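Local coordinates for protein putative TetR-family transcriptional regulator (Rhodococcus sp., PDB 2G3B) that probably binds cis-regulatory DNA as a TetR-family transcription factor, perhaps as a repressor, at residues I16-I21 with N97-N102; K10-A15 with N27-V32. All coordinates share one frame; numbering follows the deposited sequence.

Contact 1 (I16-I21 with N97-N102); sequences IAQRGI and NSLAWN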
# COMPACT_ATOMS: atom_id res chain seq x y z
N ILE A 16 6.69 5.79 -15.33
CA ILE A 16 6.63 5.43 -13.93
C ILE A 16 5.95 4.08 -13.69
O ILE A 16 6.50 3.25 -12.97
CB ILE A 16 6.02 6.53 -13.08
CG1 ILE A 16 6.91 7.80 -13.21
CG2 ILE A 16 5.97 6.04 -11.58
CD1 ILE A 16 6.21 9.10 -12.72
N ALA A 17 4.77 3.87 -14.29
CA ALA A 17 4.04 2.63 -14.12
C ALA A 17 4.86 1.38 -14.54
O ALA A 17 4.80 0.33 -13.87
CB ALA A 17 2.70 2.68 -14.89
N GLN A 18 5.62 1.53 -15.63
CA GLN A 18 6.24 0.39 -16.29
C GLN A 18 7.66 0.10 -15.82
O GLN A 18 8.08 -1.07 -15.79
CB GLN A 18 6.29 0.64 -17.82
CG GLN A 18 4.88 0.56 -18.48
CD GLN A 18 4.16 -0.78 -18.23
OE1 GLN A 18 3.11 -0.86 -17.56
NE2 GLN A 18 4.73 -1.86 -18.79
N ARG A 19 8.39 1.16 -15.50
CA ARG A 19 9.85 1.09 -15.29
C ARG A 19 10.24 1.64 -13.90
O ARG A 19 11.39 1.55 -13.47
CB ARG A 19 10.56 1.89 -16.39
CG ARG A 19 10.48 1.28 -17.83
CD ARG A 19 11.32 2.13 -18.86
NE ARG A 19 10.56 3.27 -19.42
CZ ARG A 19 11.06 4.22 -20.23
NH1 ARG A 19 12.35 4.20 -20.62
NH2 ARG A 19 10.26 5.21 -20.66
N GLY A 20 9.26 2.19 -13.21
CA GLY A 20 9.43 2.80 -11.91
C GLY A 20 10.12 4.15 -12.02
O GLY A 20 10.53 4.58 -13.09
N ILE A 21 10.29 4.80 -10.87
CA ILE A 21 11.04 6.05 -10.77
C ILE A 21 12.48 5.96 -11.36
O ILE A 21 12.91 6.86 -12.05
CB ILE A 21 10.88 6.59 -9.29
CG1 ILE A 21 9.48 7.16 -9.08
CG2 ILE A 21 11.99 7.47 -8.78
CD1 ILE A 21 8.89 7.83 -10.30
N ASN A 97 -2.73 4.19 -13.74
CA ASN A 97 -2.67 5.17 -12.64
C ASN A 97 -2.26 4.47 -11.36
O ASN A 97 -1.48 4.98 -10.58
CB ASN A 97 -4.09 5.70 -12.26
CG ASN A 97 -4.51 6.90 -13.06
OD1 ASN A 97 -3.68 7.50 -13.78
ND2 ASN A 97 -5.82 7.27 -12.96
N SER A 98 -2.88 3.30 -11.16
CA SER A 98 -2.66 2.50 -9.97
C SER A 98 -1.22 1.97 -9.85
O SER A 98 -0.61 2.08 -8.76
CB SER A 98 -3.74 1.41 -9.93
OG SER A 98 -3.59 0.71 -8.74
N LEU A 99 -0.66 1.43 -10.95
CA LEU A 99 0.72 1.04 -11.01
C LEU A 99 1.67 2.19 -10.68
O LEU A 99 2.62 1.98 -9.91
CB LEU A 99 1.12 0.44 -12.38
CG LEU A 99 0.50 -0.89 -12.72
CD1 LEU A 99 0.53 -1.09 -14.28
CD2 LEU A 99 1.27 -2.02 -11.93
N ALA A 100 1.46 3.35 -11.30
CA ALA A 100 2.33 4.54 -11.12
C ALA A 100 2.25 5.02 -9.68
O ALA A 100 3.28 5.24 -9.06
CB ALA A 100 1.94 5.65 -12.07
N TRP A 101 1.04 5.05 -9.10
CA TRP A 101 0.89 5.47 -7.72
C TRP A 101 1.59 4.47 -6.79
O TRP A 101 2.28 4.87 -5.87
CB TRP A 101 -0.61 5.57 -7.37
CG TRP A 101 -0.86 6.19 -6.09
CD1 TRP A 101 -1.01 5.56 -4.86
CD2 TRP A 101 -1.01 7.59 -5.84
NE1 TRP A 101 -1.23 6.51 -3.89
CE2 TRP A 101 -1.24 7.76 -4.46
CE3 TRP A 101 -0.94 8.73 -6.65
CZ2 TRP A 101 -1.43 9.03 -3.87
CZ3 TRP A 101 -1.12 9.98 -6.07
CH2 TRP A 101 -1.37 10.11 -4.69
N ASN A 102 1.35 3.18 -7.00
CA ASN A 102 2.03 2.11 -6.27
C ASN A 102 3.56 2.29 -6.24
O ASN A 102 4.19 2.19 -5.18
CB ASN A 102 1.67 0.77 -6.94
CG ASN A 102 1.81 -0.41 -5.99
OD1 ASN A 102 2.72 -1.21 -6.13
ND2 ASN A 102 0.92 -0.51 -5.03
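Ala17 and Ala100 bring two helices of this TetR-family, all-helical fold together almost backbone to backbone, their CA atoms 3.9 Å apart. Segment 16-21 belongs to helix 2-23, in the N-terminal region that carries the predicted helix-turn-helix, and segment 97-102 belongs to helix 92-110, in the part related to the BetI-type C-terminal region. The contact therefore joins the probable DNA-binding head to the body of the protein. The segments run nearly parallel, at 16°, with their axes 7.7 Å apart at the closest point, a spacing that small side chains make possible.

Apolar packing carries the interface. The methyl of Ala17 lies against the other helix at the step from Leu99 to Ala100: its CB is 3.7 Å from Leu99 CB and also lies close to Ala100 N. In return, Ala100 CB sits over the backbone of the first helix, 4.0 Å from Ala17 N. Ile16 adds one branch: with chi1 at -61°, CG2 stands anti to the backbone N and meets Ala100 CB at 4.1 Å and Ala100 O at 3.8 Å, while CG1 lies beside the backbone N, anti to the carbonyl carbon.

Neighbouring elements close in around these methyl groups. Ile58 of helix 47-66 packs on Ala100, and Leu99 also touches Val109 of the second subunit, so the contact lies beside the dimer partner.

The one polar side chain in the contact, Gln18, lies at its solvent-exposed margin and touches only lightly. It starts out away from helix 92-110, but its chain bends at chi2 (-57°) and folds the amide back across the end of Leu99, where OE1 comes to 4.2 Å from CD1 in loose van der Waals contact.

Contact 2 (K10-A15 with N27-V32); sequences KASATA and NDVAEV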
# COMPACT_ATOMS: atom_id res chain seq x y z
N LYS A 10 1.45 12.50 -19.42
CA LYS A 10 0.93 11.20 -19.84
C LYS A 10 2.09 10.17 -20.07
O LYS A 10 2.00 9.00 -19.67
CB LYS A 10 0.14 11.42 -21.11
CG LYS A 10 -0.41 10.18 -21.78
CD LYS A 10 -0.85 10.58 -23.18
CE LYS A 10 -2.17 11.35 -23.10
N ALA A 11 3.14 10.60 -20.76
CA ALA A 11 4.32 9.76 -20.99
C ALA A 11 5.05 9.47 -19.67
O ALA A 11 5.62 8.41 -19.48
CB ALA A 11 5.30 10.46 -22.02
N SER A 12 5.04 10.44 -18.76
CA SER A 12 5.67 10.26 -17.47
C SER A 12 4.93 9.22 -16.64
O SER A 12 5.56 8.35 -16.06
CB SER A 12 5.75 11.61 -16.72
OG SER A 12 6.62 12.48 -17.46
N ALA A 13 3.60 9.30 -16.61
CA ALA A 13 2.76 8.28 -15.96
C ALA A 13 3.06 6.84 -16.44
O ALA A 13 3.22 5.90 -15.63
CB ALA A 13 1.27 8.63 -16.14
N THR A 14 3.15 6.65 -17.76
CA THR A 14 3.51 5.35 -18.33
C THR A 14 4.91 4.83 -17.94
O THR A 14 5.05 3.67 -17.59
CB THR A 14 3.39 5.41 -19.88
OG1 THR A 14 2.09 5.89 -20.21
CG2 THR A 14 3.64 4.03 -20.53
N ALA A 15 5.92 5.69 -18.04
CA ALA A 15 7.28 5.40 -17.61
C ALA A 15 7.34 5.01 -16.15
O ALA A 15 7.93 3.98 -15.75
CB ALA A 15 8.19 6.63 -17.90
N ASN A 27 14.87 12.14 -21.27
CA ASN A 27 15.05 12.00 -22.72
C ASN A 27 14.06 11.06 -23.35
O ASN A 27 13.55 11.31 -24.45
CB ASN A 27 16.44 11.49 -23.03
CG ASN A 27 17.45 12.59 -23.11
OD1 ASN A 27 17.18 13.73 -22.73
ND2 ASN A 27 18.64 12.25 -23.61
N ASP A 28 13.77 9.96 -22.64
CA ASP A 28 12.81 9.00 -23.13
C ASP A 28 11.36 9.54 -23.07
O ASP A 28 10.62 9.46 -24.07
CB ASP A 28 12.94 7.65 -22.40
CG ASP A 28 14.34 7.04 -22.54
OD1 ASP A 28 14.99 7.19 -23.61
OD2 ASP A 28 14.79 6.41 -21.58
N VAL A 29 11.01 10.12 -21.92
CA VAL A 29 9.73 10.81 -21.71
C VAL A 29 9.51 11.86 -22.78
O VAL A 29 8.49 11.88 -23.50
CB VAL A 29 9.67 11.50 -20.32
CG1 VAL A 29 8.41 12.41 -20.21
CG2 VAL A 29 9.65 10.47 -19.23
N ALA A 30 10.49 12.73 -22.92
CA ALA A 30 10.38 13.76 -23.95
C ALA A 30 10.25 13.16 -25.37
O ALA A 30 9.42 13.61 -26.18
CB ALA A 30 11.54 14.71 -23.82
N GLU A 31 11.04 12.13 -25.71
CA GLU A 31 10.87 11.45 -27.01
C GLU A 31 9.45 10.85 -27.14
O GLU A 31 8.76 11.10 -28.12
CB GLU A 31 11.90 10.35 -27.20
CG GLU A 31 13.19 10.78 -27.80
N VAL A 32 8.99 10.12 -26.13
CA VAL A 32 7.63 9.58 -26.17
C VAL A 32 6.65 10.70 -26.44
O VAL A 32 5.74 10.55 -27.29
CB VAL A 32 7.24 8.79 -24.89
CG1 VAL A 32 5.77 8.38 -24.93
CG2 VAL A 32 8.09 7.53 -24.78
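Helices 2-23 and 26-33 cross at 129° through segments 10-15 and 27-32, with axes 8.9 Å apart and Ala11 nearest Val29 at 5.6 Å between CA atoms. Helix 26-33 is the first helix of the predicted helix-turn-helix, so this packing sets it against the N-terminal helix, as in the DNA-binding domain of TetR-family proteins.

Ala11 is the small residue in the middle. Its CB points at the other helix and meets Val32 CG1 at 3.6 Å, with Val29 CG1 a little farther off at 4.1 Å; the same methyl also rests near the backbone oxygen Val29 O. Val29 is the more widely used partner. Its CG1 points opposite its own backbone N (chi1 171°), which carries it to within 3.3 Å of Ser12 OG. The other branch, CG2, lies near the same oxygen more loosely and also reaches Ala15 CB at 4.3 Å. Val32, on the more exposed margin, holds CG1 in the same anti position and lays it against Ala11.

Leu24, in the loop before helix 26-33, touches both Ala15 and Val29; Leu40 of helix 37-44 packs on Val29 and ties the contact to the rest of the predicted helix-turn-helix.

Ser12 brings the one polar side-chain atom to the interface, and its OG is hydrogen-bonded to Ile8 O one turn back in its own helix. The hydroxyl can thus lie against a valine methyl while its polar need is met locally, and what holds the two helices together here is the fit of methyl groups, without any polar bond between the segments.

Both contacts draw on helix 2-23. Contact 2 packs it against helix 26-33 inside the probable DNA-binding head, with the contact's centre about 19 Å from the centre of the chain, whereas contact 1 packs its later part on helix 92-110, with a centre about 11 Å from the same point. Each is mainly buried and apolar, with one exposed residue. The near-parallel pair in contact 1 comes closer because alanine faces alanine, and lies beside the second subunit; the steeply crossed pair in contact 2 sets alanines and a serine against valine branches and touches no other chain. Their centres are about 12 Å apart, and a long, weak ion pair, Arg19 NH1 to Asp28 OD2, links them.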